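Local coordinates for RTX toxin RtxA (Vibrio vulnificus MO6-24/O, PDB 6IMP), which carries an alpha/beta hydrolase-fold effector domain that probably acts as a hydrolase in the virulence of the bacterium, at residues 16-24 with 70-78; 129-137 with 149-160. All coordinates share one frame; numbering follows the deposited sequence.

Interaction 1 (16-24 with 70-78); sequences IENDGTPPR and VTLKGEAGR
Ile16 and Asn18 pair their backbones with the edge strand 70-73, and this is the closely fitted part of the contact. Lys73 N donates to Ile16 O at 2.9 Å. The bond is nearly straight, 171° at the hydrogen. Asn18 N makes a weak bond to Thr71 O at 3.0 Å, bent to 127°. Between these two bonds Glu17 forms a single beta bridge with Leu72, their CA atoms 4.4 Å apart. The Ile16 side chain crosses that of Lys73 at about a right angle, with Ile16 CG1 4.0 Å from Lys73 CB. Glu17 has its CG anti to the backbone N (chi1 -166°) and an extended chain beyond. This carries Glu17 OE2 to the Val70 methyls, 3.3 Å from Val70 CG2. Asp164 holds the backbone N of Ile16 from outside the pair.

The other half is loose and mostly exposed. Gly20 to Arg24 arch past the long side chain of Arg78 without a bond to it. Thr21 O lies above one face of the Arg78 guanidinium, nearer its margin than its middle, 3.8 Å from Arg78 NH1. Pro23, which follows a cis peptide bond, meets the guanidinium edge through its CA. The charge of Arg78 is answered by Asp142, through a salt bridge. The arrangement is a solvent-facing loop bridged at one residue to an edge strand of an alpha/beta hydrolase sheet.

Interaction 2 (129-137 with 149-160); sequences DMLAVNLRG and GLYQDARTMFNY
Arg136 and Asp153 carry the polar part of this contact. Arg136 grips the carboxylate side-on: Arg136 NE donates to Asp153 OD2 at 2.9 Å, and Arg136 NH1 to Asp153 OD1 at 3.1 Å. The two planes are 31° apart. OD2 lies in the guanidinium plane, but NE meets it on the syn side, 30° out of the carboxylate plane. Arg136 N also donates to Asp153 OD2, at 2.9 Å, and comes from the opposite face of the carboxylate. Three bonds thus fix the buried Asp153 and tie the loop backbone to the helix. The bend in the Arg136 chain at chi3 (68°) lays its guanidinium over Gly149, whose CA sits above the centre of one face.

The apolar part runs from the loop back into strand 129-133. Leu135 CB meets Leu150 CD2 at 3.6 Å, the two side chains crossing at about a right angle. Leu135 CD2 touches the Met157 methyl, CE, at 3.5 Å. Val133 and Met157 lie alongside each other, pointing opposite ways, with Val133 CB 3.8 Å from Met157 SD. Farther on, Leu131 spreads its methyls: Leu131 CD2 packs on Met157 CB at 4.0 Å, and CD1 approaches the ring of Tyr160. The ring hydroxyl bonds to Lys165. Helix 149-160 packs across strand 129-133, running roughly against it, the two axes 10.0 Å apart. Such a strand-loop-helix unit is typical of the alpha/beta hydrolase fold.

In the fold
The two contacts follow one another along the chain, and interaction 1 closes before interaction 2 opens. Their centres lie about 11 Å apart, and both reach the same mixed sheet. Interaction 1 is at one of its two edge strands, 67-73, its centre about 19 Å from the centre of the chain. Interaction 2 is deeper, at about 8 Å. Strand 78-84 separates strand 67-73 from strand 129-133. Helix 147-164 joins the two sites: Tyr160, part of interaction 2, also touches Glu17, Val70 and Leu72 of interaction 1. The same helix therefore covers the inner strand and reaches the edge strand, where the segment 16-24 runs along the outside of the sheet.

Interaction 1 (16-24 with 70-78)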
ATOM      1  N   ILE A  16      -6.237  17.527  -7.963  1.00 99.88           N
ATOM      2  CA  ILE A  16      -4.828  17.366  -7.541  1.00 93.39           C
ATOM      3  C   ILE A  16      -3.805  16.734  -8.540  1.00 88.39           C
ATOM      4  O   ILE A  16      -2.659  16.454  -8.152  1.00 71.72           O
ATOM      5  CB  ILE A  16      -4.794  16.587  -6.203  1.00 94.80           C
ATOM      6  CG1 ILE A  16      -3.639  17.042  -5.317  1.00100.30           C
ATOM      7  CG2 ILE A  16      -4.786  15.079  -6.429  1.00 96.93           C
ATOM      8  CD1 ILE A  16      -3.870  16.750  -3.849  1.00107.70           C
ATOM      9  N   GLU A  17      -4.183  16.557  -9.812  1.00 97.62           N
ATOM     10  CA  GLU A  17      -3.213  16.134 -10.857  1.00105.63           C
ATOM     11  C   GLU A  17      -2.310  17.318 -11.238  1.00104.20           C
ATOM     12  O   GLU A  17      -2.617  18.468 -10.919  1.00 99.60           O
ATOM     13  CB  GLU A  17      -3.925  15.551 -12.104  1.00116.59           C
ATOM     14  CG  GLU A  17      -3.006  14.792 -13.076  1.00127.81           C
ATOM     15  CD  GLU A  17      -3.733  13.764 -13.943  1.00137.48           C
ATOM     16  OE1 GLU A  17      -4.624  14.162 -14.727  1.00140.22           O
ATOM     17  OE2 GLU A  17      -3.384  12.562 -13.876  1.00128.81           O
ATOM     18  N   ASN A  18      -1.197  17.019 -11.903  1.00104.60           N
ATOM     19  CA  ASN A  18      -0.079  17.956 -12.062  1.00107.41           C
ATOM     20  C   ASN A  18       0.706  17.548 -13.329  1.00101.25           C
ATOM     21  O   ASN A  18       0.361  16.550 -13.954  1.00101.27           O
ATOM     22  CB  ASN A  18       0.798  17.853 -10.800  1.00115.42           C
ATOM     23  CG  ASN A  18       1.703  19.052 -10.587  1.00132.39           C
ATOM     24  OD1 ASN A  18       1.348  20.187 -10.904  1.00155.81           O
ATOM     25  ND2 ASN A  18       2.862  18.810  -9.985  1.00144.43           N
ATOM     26  N   ASP A  19       1.775  18.262 -13.634  1.00101.37           N
ATOM     27  CA  ASP A  19       2.534  18.027 -14.851  1.00114.32           C
ATOM     28  C   ASP A  19       3.929  17.485 -14.570  1.00103.72           C
ATOM     29  O   ASP A  19       4.691  18.085 -13.849  1.00119.90           O
ATOM     30  CB  ASP A  19       2.677  19.344 -15.601  1.00133.05           C
ATOM     31  CG  ASP A  19       1.824  19.404 -16.838  1.00145.54           C
ATOM     32  OD1 ASP A  19       0.800  18.696 -16.878  1.00161.64           O
ATOM     33  OD2 ASP A  19       2.178  20.154 -17.773  1.00150.21           O
ATOM     34  N   GLY A  20       4.283  16.345 -15.131  1.00 99.35           N
ATOM     35  CA  GLY A  20       5.626  15.852 -14.920  1.00110.68           C
ATOM     36  C   GLY A  20       6.598  16.820 -15.553  1.00129.20           C
ATOM     37  O   GLY A  20       6.393  17.253 -16.671  1.00144.33           O
ATOM     38  N   THR A  21       7.587  17.273 -14.799  1.00128.34           N
ATOM     39  CA  THR A  21       8.715  17.971 -15.385  1.00109.60           C
ATOM     40  C   THR A  21      10.001  17.680 -14.658  1.00104.93           C
ATOM     41  O   THR A  21      10.219  18.183 -13.566  1.00 82.78           O
ATOM     42  CB  THR A  21       8.484  19.469 -15.278  1.00117.11           C
ATOM     43  OG1 THR A  21       8.606  19.865 -13.908  1.00109.60           O
ATOM     44  CG2 THR A  21       7.098  19.786 -15.746  1.00119.73           C
ATOM     45  N   PRO A  22      10.935  16.937 -15.350  1.00112.21           N
ATOM     46  CA  PRO A  22      11.655  15.947 -14.523  1.00112.30           C
ATOM     47  C   PRO A  22      12.797  16.588 -13.753  1.00117.50           C
ATOM     48  O   PRO A  22      12.733  17.794 -13.584  1.00123.20           O
ATOM     49  CB  PRO A  22      12.203  14.954 -15.549  1.00108.38           C
ATOM     50  CG  PRO A  22      11.425  15.199 -16.791  1.00109.43           C
ATOM     51  CD  PRO A  22      11.325  16.671 -16.798  1.00106.54           C
ATOM     52  N   PRO A  23      13.829  15.811 -13.228  1.00112.71           N
ATOM     53  CA  PRO A  23      13.515  14.441 -12.855  1.00106.42           C
ATOM     54  C   PRO A  23      13.612  14.279 -11.346  1.00111.15           C
ATOM     55  O   PRO A  23      13.988  15.208 -10.663  1.00114.91           O
ATOM     56  CB  PRO A  23      14.600  13.683 -13.578  1.00 98.57           C
ATOM     57  CG  PRO A  23      15.818  14.496 -13.316  1.00 94.62           C
ATOM     58  CD  PRO A  23      15.350  15.907 -13.089  1.00104.55           C
ATOM     59  N   ARG A  24      13.275  13.103 -10.841  1.00119.12           N
ATOM     60  CA  ARG A  24      12.849  12.994  -9.454  1.00118.79           C
ATOM     61  C   ARG A  24      13.971  13.198  -8.458  1.00109.94           C
ATOM     62  O   ARG A  24      15.056  12.695  -8.648  1.00117.64           O
ATOM     63  CB  ARG A  24      12.323  11.597  -9.248  1.00127.94           C
ATOM     64  CG  ARG A  24      13.406  10.555  -9.382  1.00150.53           C
ATOM     65  CD  ARG A  24      13.751  10.260 -10.833  1.00170.65           C
ATOM     66  NE  ARG A  24      14.797   9.236 -10.946  1.00176.54           N
ATOM     67  CZ  ARG A  24      14.596   7.982 -11.348  1.00160.77           C
ATOM     68  NH1 ARG A  24      13.386   7.574 -11.690  1.00155.94           N
ATOM     69  NH2 ARG A  24      15.612   7.134 -11.409  1.00155.62           N
ATOM     70  N   VAL A  70       0.167   8.992 -14.587  1.00 90.25           N
ATOM     71  CA  VAL A  70      -0.474   9.990 -13.717  1.00 96.20           C
ATOM     72  C   VAL A  70       0.539  10.577 -12.714  1.00 89.25           C
ATOM     73  O   VAL A  70       1.251   9.840 -12.026  1.00 91.23           O
ATOM     74  CB  VAL A  70      -1.714   9.388 -12.995  1.00100.80           C
ATOM     75  CG1 VAL A  70      -2.080  10.176 -11.750  1.00100.56           C
ATOM     76  CG2 VAL A  70      -2.911   9.336 -13.943  1.00108.73           C
ATOM     77  N   THR A  71       0.617  11.909 -12.672  1.00 86.89           N
ATOM     78  CA  THR A  71       1.426  12.628 -11.673  1.00 83.90           C
ATOM     79  C   THR A  71       0.506  13.452 -10.791  1.00 76.77           C
ATOM     80  O   THR A  71      -0.363  14.157 -11.294  1.00 79.90           O
ATOM     81  CB  THR A  71       2.449  13.584 -12.322  1.00 82.55           C
ATOM     82  OG1 THR A  71       3.422  12.837 -13.071  1.00 93.91           O
ATOM     83  CG2 THR A  71       3.166  14.400 -11.259  1.00 79.59           C
ATOM     84  N   LEU A  72       0.737  13.392  -9.479  1.00 74.30           N
ATOM     85  CA  LEU A  72      -0.113  14.076  -8.503  1.00 79.33           C
ATOM     86  C   LEU A  72       0.711  15.103  -7.725  1.00 85.47           C
ATOM     87  O   LEU A  72       1.930  14.952  -7.602  1.00 81.52           O
ATOM     88  CB  LEU A  72      -0.728  13.057  -7.535  1.00 84.19           C
ATOM     89  CG  LEU A  72      -1.444  11.827  -8.120  1.00 79.32           C
ATOM     90  CD1 LEU A  72      -2.047  11.015  -6.988  1.00 76.95           C
ATOM     91  CD2 LEU A  72      -2.530  12.212  -9.116  1.00 76.97           C
ATOM     92  N   LYS A  73       0.046  16.141  -7.207  1.00 89.54           N
ATOM     93  CA  LYS A  73       0.695  17.121  -6.314  1.00 90.48           C
ATOM     94  C   LYS A  73       0.739  16.611  -4.872  1.00 82.80           C
ATOM     95  O   LYS A  73      -0.166  16.872  -4.060  1.00 73.48           O
ATOM     96  CB  LYS A  73      -0.014  18.489  -6.355  1.00107.80           C
ATOM     97  CG  LYS A  73       0.639  19.552  -5.457  1.00120.59           C
ATOM     98  CD  LYS A  73      -0.361  20.494  -4.789  1.00119.70           C
ATOM     99  CE  LYS A  73      -1.099  21.350  -5.805  1.00124.95           C
ATOM    100  NZ  LYS A  73      -1.440  22.698  -5.272  1.00119.04           N
ATOM    101  N   GLY A  74       1.816  15.915  -4.543  1.00 78.84           N
ATOM    102  CA  GLY A  74       2.062  15.510  -3.163  1.00 80.69           C
ATOM    103  C   GLY A  74       2.456  16.689  -2.303  1.00 80.06           C
ATOM    104  O   GLY A  74       2.766  17.766  -2.813  1.00 84.51           O
ATOM    105  N   GLU A  75       2.446  16.482  -0.993  1.00 88.24           N
ATOM    106  CA  GLU A  75       2.790  17.542  -0.047  1.00 89.53           C
ATOM    107  C   GLU A  75       4.305  17.843   0.020  1.00 83.72           C
ATOM    108  O   GLU A  75       4.695  18.943   0.406  1.00 92.90           O
ATOM    109  CB  GLU A  75       2.241  17.221   1.344  1.00 96.68           C
ATOM    110  CG  GLU A  75       2.464  18.341   2.359  1.00120.62           C
ATOM    111  CD  GLU A  75       1.889  18.033   3.727  1.00130.40           C
ATOM    112  OE1 GLU A  75       1.441  16.884   3.943  1.00123.45           O
ATOM    113  OE2 GLU A  75       1.904  18.940   4.595  1.00131.66           O
ATOM    114  N   ALA A  76       5.142  16.883  -0.374  1.00 78.72           N
ATOM    115  CA  ALA A  76       6.610  17.075  -0.401  1.00 67.29           C
ATOM    116  C   ALA A  76       7.167  17.140  -1.821  1.00 63.72           C
ATOM    117  O   ALA A  76       8.362  17.317  -2.009  1.00 68.80           O
ATOM    118  CB  ALA A  76       7.313  15.967   0.378  1.00 58.54           C
ATOM    119  N   GLY A  77       6.311  17.005  -2.824  1.00 68.53           N
ATOM    120  CA  GLY A  77       6.789  16.800  -4.197  1.00 68.61           C
ATOM    121  C   GLY A  77       5.772  16.050  -5.036  1.00 74.61           C
ATOM    122  O   GLY A  77       4.587  16.018  -4.699  1.00 71.85           O
ATOM    123  N   ARG A  78       6.225  15.449  -6.134  1.00 79.43           N
ATOM    124  CA  ARG A  78       5.303  14.755  -7.034  1.00 78.58           C
ATOM    125  C   ARG A  78       5.283  13.232  -6.859  1.00 74.56           C
ATOM    126  O   ARG A  78       6.255  12.622  -6.398  1.00 66.17           O
ATOM    127  CB  ARG A  78       5.503  15.182  -8.490  1.00 81.19           C
ATOM    128  CG  ARG A  78       6.798  14.761  -9.148  1.00 86.63           C
ATOM    129  CD  ARG A  78       7.074  15.626 -10.370  1.00 82.82           C
ATOM    130  NE  ARG A  78       8.292  15.215 -11.058  1.00 91.08           N
ATOM    131  CZ  ARG A  78       9.528  15.484 -10.637  1.00 91.30           C
ATOM    132  NH1 ARG A  78      10.572  15.071 -11.345  1.00 91.01           N
ATOM    133  NH2 ARG A  78       9.729  16.181  -9.527  1.00 95.80           N
TER

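Interaction 2 (129-137 with 149-160)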
ATOM      1  N   ASP A 129     -11.051  -0.677 -12.296  1.00101.82           N
ATOM      2  CA  ASP A 129      -9.879   0.202 -12.456  1.00 97.19           C
ATOM      3  C   ASP A 129      -8.994   0.090 -11.230  1.00 90.30           C
ATOM      4  O   ASP A 129      -9.487  -0.049 -10.111  1.00 86.43           O
ATOM      5  CB  ASP A 129     -10.273   1.678 -12.632  1.00102.50           C
ATOM      6  CG  ASP A 129     -11.311   1.892 -13.707  1.00100.85           C
ATOM      7  OD1 ASP A 129     -11.090   1.444 -14.842  1.00101.58           O
ATOM      8  OD2 ASP A 129     -12.349   2.526 -13.417  1.00100.18           O
ATOM      9  N   MET A 130      -7.687   0.191 -11.434  1.00 86.14           N
ATOM     10  CA  MET A 130      -6.744   0.177 -10.323  1.00 81.66           C
ATOM     11  C   MET A 130      -5.824   1.387 -10.377  1.00 82.81           C
ATOM     12  O   MET A 130      -5.117   1.585 -11.379  1.00 78.42           O
ATOM     13  CB  MET A 130      -5.923  -1.095 -10.358  1.00 70.80           C
ATOM     14  CG  MET A 130      -5.234  -1.391  -9.050  1.00 70.44           C
ATOM     15  SD  MET A 130      -3.832  -2.479  -9.283  1.00 69.91           S
ATOM     16  CE  MET A 130      -3.935  -3.395  -7.757  1.00 79.12           C
ATOM     17  N   LEU A 131      -5.852   2.195  -9.307  1.00 80.07           N
ATOM     18  CA  LEU A 131      -4.878   3.296  -9.124  1.00 82.56           C
ATOM     19  C   LEU A 131      -3.602   2.787  -8.476  1.00 72.41           C
ATOM     20  O   LEU A 131      -3.643   2.211  -7.392  1.00 73.62           O
ATOM     21  CB  LEU A 131      -5.451   4.436  -8.266  1.00 81.57           C
ATOM     22  CG  LEU A 131      -4.426   5.539  -7.909  1.00 83.91           C
ATOM     23  CD1 LEU A 131      -3.943   6.246  -9.164  1.00 84.73           C
ATOM     24  CD2 LEU A 131      -4.955   6.561  -6.903  1.00 86.13           C
ATOM     25  N   ALA A 132      -2.471   3.052  -9.124  1.00 67.44           N
ATOM     26  CA  ALA A 132      -1.184   2.500  -8.701  1.00 72.49           C
ATOM     27  C   ALA A 132      -0.076   3.544  -8.727  1.00 71.07           C
ATOM     28  O   ALA A 132       0.635   3.695  -9.734  1.00 60.88           O
ATOM     29  CB  ALA A 132      -0.811   1.319  -9.574  1.00 75.79           C
ATOM     30  N   VAL A 133       0.092   4.211  -7.586  1.00 72.04           N
ATOM     31  CA  VAL A 133       0.974   5.373  -7.449  1.00 72.17           C
ATOM     32  C   VAL A 133       2.035   5.133  -6.377  1.00 67.12           C
ATOM     33  O   VAL A 133       1.735   4.645  -5.280  1.00 66.06           O
ATOM     34  CB  VAL A 133       0.159   6.622  -7.088  1.00 75.60           C
ATOM     35  CG1 VAL A 133       1.060   7.820  -6.841  1.00 77.67           C
ATOM     36  CG2 VAL A 133      -0.821   6.921  -8.205  1.00 76.94           C
ATOM     37  N   ASN A 134       3.279   5.458  -6.719  1.00 64.80           N
ATOM     38  CA  ASN A 134       4.387   5.415  -5.765  1.00 64.61           C
ATOM     39  C   ASN A 134       4.218   6.435  -4.639  1.00 65.38           C
ATOM     40  O   ASN A 134       3.991   7.618  -4.874  1.00 64.75           O
ATOM     41  CB  ASN A 134       5.710   5.715  -6.467  1.00 62.23           C
ATOM     42  CG  ASN A 134       6.239   4.545  -7.249  1.00 59.14           C
ATOM     43  OD1 ASN A 134       6.541   3.493  -6.693  1.00 64.40           O
ATOM     44  ND2 ASN A 134       6.394   4.733  -8.544  1.00 61.38           N
ATOM     45  N   LEU A 135       4.424   5.973  -3.419  1.00 67.29           N
ATOM     46  CA  LEU A 135       4.645   6.849  -2.278  1.00 65.02           C
ATOM     47  C   LEU A 135       5.950   7.608  -2.467  1.00 65.02           C
ATOM     48  O   LEU A 135       6.808   7.189  -3.256  1.00 63.25           O
ATOM     49  CB  LEU A 135       4.735   6.013  -1.015  1.00 65.97           C
ATOM     50  CG  LEU A 135       3.527   5.105  -0.802  1.00 67.93           C
ATOM     51  CD1 LEU A 135       3.866   3.958   0.131  1.00 69.40           C
ATOM     52  CD2 LEU A 135       2.366   5.929  -0.272  1.00 71.78           C
ATOM     53  N   ARG A 136       6.121   8.706  -1.737  1.00 59.80           N
ATOM     54  CA  ARG A 136       7.378   9.456  -1.807  1.00 62.64           C
ATOM     55  C   ARG A 136       8.600   8.541  -1.651  1.00 59.70           C
ATOM     56  O   ARG A 136       8.643   7.697  -0.757  1.00 59.92           O
ATOM     57  CB  ARG A 136       7.434  10.534  -0.737  1.00 65.02           C
ATOM     58  CG  ARG A 136       7.585   9.998   0.670  1.00 65.60           C
ATOM     59  CD  ARG A 136       7.501  11.121   1.666  1.00 67.90           C
ATOM     60  NE  ARG A 136       6.163  11.690   1.722  1.00 64.96           N
ATOM     61  CZ  ARG A 136       5.852  12.783   2.407  1.00 63.49           C
ATOM     62  NH1 ARG A 136       4.605  13.233   2.399  1.00 64.96           N
ATOM     63  NH2 ARG A 136       6.778  13.405   3.132  1.00 64.99           N
ATOM     64  N   GLY A 137       9.578   8.718  -2.534  1.00 60.49           N
ATOM     65  CA  GLY A 137      10.864   8.018  -2.434  1.00 67.17           C
ATOM     66  C   GLY A 137      10.884   6.699  -3.178  1.00 70.40           C
ATOM     67  O   GLY A 137      11.918   6.021  -3.233  1.00 62.69           O
ATOM     68  N   GLY A 149       4.831  10.892   6.318  1.00 55.65           N
ATOM     69  CA  GLY A 149       4.824  11.178   4.892  1.00 54.61           C
ATOM     70  C   GLY A 149       4.001  10.192   4.065  1.00 58.36           C
ATOM     71  O   GLY A 149       3.193  10.598   3.234  1.00 59.84           O
ATOM     72  N   LEU A 150       4.195   8.895   4.296  1.00 60.10           N
ATOM     73  CA  LEU A 150       3.514   7.874   3.501  1.00 57.84           C
ATOM     74  C   LEU A 150       2.011   7.904   3.715  1.00 57.13           C
ATOM     75  O   LEU A 150       1.241   7.708   2.772  1.00 58.62           O
ATOM     76  CB  LEU A 150       4.067   6.490   3.818  1.00 61.80           C
ATOM     77  CG  LEU A 150       5.567   6.282   3.570  1.00 63.09           C
ATOM     78  CD1 LEU A 150       5.918   4.804   3.621  1.00 62.64           C
ATOM     79  CD2 LEU A 150       6.007   6.862   2.242  1.00 62.32           C
ATOM     80  N   TYR A 151       1.590   8.165   4.948  1.00 57.37           N
ATOM     81  CA  TYR A 151       0.157   8.280   5.253  1.00 59.03           C
ATOM     82  C   TYR A 151      -0.458   9.450   4.516  1.00 59.28           C
ATOM     83  O   TYR A 151      -1.588   9.378   4.056  1.00 68.31           O
ATOM     84  CB  TYR A 151      -0.090   8.468   6.749  1.00 56.86           C
ATOM     85  CG  TYR A 151       0.327   7.312   7.654  1.00 56.15           C
ATOM     86  CD1 TYR A 151       0.240   5.984   7.242  1.00 58.97           C
ATOM     87  CD2 TYR A 151       0.768   7.563   8.948  1.00 54.42           C
ATOM     88  CE1 TYR A 151       0.609   4.950   8.094  1.00 64.97           C
ATOM     89  CE2 TYR A 151       1.133   6.541   9.795  1.00 58.35           C
ATOM     90  CZ  TYR A 151       1.057   5.240   9.368  1.00 61.54           C
ATOM     91  OH  TYR A 151       1.415   4.226  10.228  1.00 66.56           O
ATOM     92  N   GLN A 152       0.288  10.536   4.429  1.00 68.36           N
ATOM     93  CA  GLN A 152      -0.165  11.718   3.703  1.00 76.63           C
ATOM     94  C   GLN A 152      -0.314  11.447   2.209  1.00 76.00           C
ATOM     95  O   GLN A 152      -1.374  11.708   1.621  1.00 74.86           O
ATOM     96  CB  GLN A 152       0.788  12.887   3.950  1.00 75.59           C
ATOM     97  CG  GLN A 152       0.481  13.622   5.245  1.00 74.99           C
ATOM     98  CD  GLN A 152      -0.759  14.493   5.136  1.00 83.04           C
ATOM     99  OE1 GLN A 152      -1.142  14.943   4.036  1.00 79.44           O
ATOM    100  NE2 GLN A 152      -1.397  14.741   6.273  1.00 81.48           N
ATOM    101  N   ASP A 153       0.729  10.862   1.621  1.00 69.14           N
ATOM    102  CA  ASP A 153       0.718  10.490   0.206  1.00 61.65           C
ATOM    103  C   ASP A 153      -0.472   9.581  -0.118  1.00 63.57           C
ATOM    104  O   ASP A 153      -1.047   9.658  -1.198  1.00 65.17           O
ATOM    105  CB  ASP A 153       2.030   9.805  -0.168  1.00 61.70           C
ATOM    106  CG  ASP A 153       3.240  10.720  -0.009  1.00 62.92           C
ATOM    107  OD1 ASP A 153       3.057  11.951   0.102  1.00 69.72           O
ATOM    108  OD2 ASP A 153       4.380  10.202   0.005  1.00 56.01           O
ATOM    109  N   ALA A 154      -0.867   8.754   0.844  1.00 65.54           N
ATOM    110  CA  ALA A 154      -2.067   7.949   0.703  1.00 69.95           C
ATOM    111  C   ALA A 154      -3.311   8.809   0.461  1.00 73.35           C
ATOM    112  O   ALA A 154      -4.211   8.427  -0.284  1.00 80.14           O
ATOM    113  CB  ALA A 154      -2.253   7.085   1.933  1.00 72.69           C
ATOM    114  N   ARG A 155      -3.343   9.980   1.081  1.00 76.55           N
ATOM    115  CA  ARG A 155      -4.524  10.835   1.044  1.00 79.31           C
ATOM    116  C   ARG A 155      -4.563  11.630  -0.247  1.00 81.69           C
ATOM    117  O   ARG A 155      -5.638  11.898  -0.798  1.00 74.82           O
ATOM    118  CB  ARG A 155      -4.535  11.786   2.233  1.00 73.70           C
ATOM    119  CG  ARG A 155      -4.076  11.151   3.537  1.00 79.07           C
ATOM    120  CD  ARG A 155      -4.974  11.563   4.677  1.00 77.17           C
ATOM    121  NE  ARG A 155      -4.652  10.888   5.930  1.00 76.12           N
ATOM    122  CZ  ARG A 155      -4.188  11.488   7.025  1.00 84.02           C
ATOM    123  NH1 ARG A 155      -3.927  12.793   7.027  1.00 98.65           N
ATOM    124  NH2 ARG A 155      -3.971  10.777   8.135  1.00 76.92           N
ATOM    125  N   THR A 156      -3.386  12.038  -0.711  1.00 79.13           N
ATOM    126  CA  THR A 156      -3.259  12.618  -2.033  1.00 79.41           C
ATOM    127  C   THR A 156      -3.901  11.674  -3.016  1.00 84.58           C
ATOM    128  O   THR A 156      -4.816  12.049  -3.750  1.00 95.13           O
ATOM    129  CB  THR A 156      -1.789  12.806  -2.418  1.00 78.69           C
ATOM    130  OG1 THR A 156      -1.172  13.688  -1.483  1.00 82.03           O
ATOM    131  CG2 THR A 156      -1.661  13.382  -3.832  1.00 82.80           C
ATOM    132  N   MET A 157      -3.445  10.427  -2.978  1.00 83.59           N
ATOM    133  CA  MET A 157      -3.894   9.416  -3.907  1.00 74.27           C
ATOM    134  C   MET A 157      -5.385   9.237  -3.789  1.00 66.26           C
ATOM    135  O   MET A 157      -6.075   9.160  -4.791  1.00 61.84           O
ATOM    136  CB  MET A 157      -3.204   8.097  -3.625  1.00 73.74           C
ATOM    137  CG  MET A 157      -1.769   8.049  -4.083  1.00 69.19           C
ATOM    138  SD  MET A 157      -1.051   6.535  -3.452  1.00 68.84           S
ATOM    139  CE  MET A 157       0.620   7.054  -3.093  1.00 75.88           C
ATOM    140  N   PHE A 158      -5.884   9.167  -2.565  1.00 69.96           N
ATOM    141  CA  PHE A 158      -7.326   9.126  -2.367  1.00 77.67           C
ATOM    142  C   PHE A 158      -7.988  10.298  -3.064  1.00 78.62           C
ATOM    143  O   PHE A 158      -8.800  10.112  -3.964  1.00 76.05           O
ATOM    144  CB  PHE A 158      -7.699   9.150  -0.894  1.00 80.24           C
ATOM    145  CG  PHE A 158      -9.138   8.818  -0.645  1.00 88.00           C
ATOM    146  CD1 PHE A 158      -9.667   7.612  -1.098  1.00 94.57           C
ATOM    147  CD2 PHE A 158      -9.967   9.692   0.030  1.00 92.50           C
ATOM    148  CE1 PHE A 158     -10.988   7.282  -0.873  1.00 93.51           C
ATOM    149  CE2 PHE A 158     -11.293   9.368   0.261  1.00100.97           C
ATOM    150  CZ  PHE A 158     -11.807   8.165  -0.199  1.00 97.45           C
ATOM    151  N   ASN A 159      -7.591  11.505  -2.677  1.00 88.98           N
ATOM    152  CA  ASN A 159      -8.230  12.717  -3.169  1.00 87.00           C
ATOM    153  C   ASN A 159      -8.230  12.761  -4.688  1.00 82.97           C
ATOM    154  O   ASN A 159      -9.220  13.157  -5.284  1.00100.50           O
ATOM    155  CB  ASN A 159      -7.560  13.964  -2.596  1.00 87.08           C
ATOM    156  CG  ASN A 159      -7.890  14.181  -1.131  1.00 89.36           C
ATOM    157  OD1 ASN A 159      -9.033  13.994  -0.692  1.00 91.21           O
ATOM    158  ND2 ASN A 159      -6.889  14.586  -0.364  1.00 98.36           N
ATOM    159  N   TYR A 160      -7.161  12.275  -5.313  1.00 76.77           N
ATOM    160  CA  TYR A 160      -7.107  12.192  -6.789  1.00 81.48           C
ATOM    161  C   TYR A 160      -8.254  11.370  -7.392  1.00 86.37           C
ATOM    162  O   TYR A 160      -8.777  11.703  -8.461  1.00 84.05           O
ATOM    163  CB  TYR A 160      -5.765  11.625  -7.265  1.00 76.92           C
ATOM    164  CG  TYR A 160      -5.747  11.303  -8.737  1.00 72.21           C
ATOM    165  CD1 TYR A 160      -5.839  12.313  -9.682  1.00 76.13           C
ATOM    166  CD2 TYR A 160      -5.674   9.991  -9.185  1.00 71.48           C
ATOM    167  CE1 TYR A 160      -5.847  12.035 -11.044  1.00 76.32           C
ATOM    168  CE2 TYR A 160      -5.663   9.698 -10.543  1.00 84.36           C
ATOM    169  CZ  TYR A 160      -5.753  10.726 -11.473  1.00 83.69           C
ATOM    170  OH  TYR A 160      -5.741  10.447 -12.824  1.00 85.73           O
TER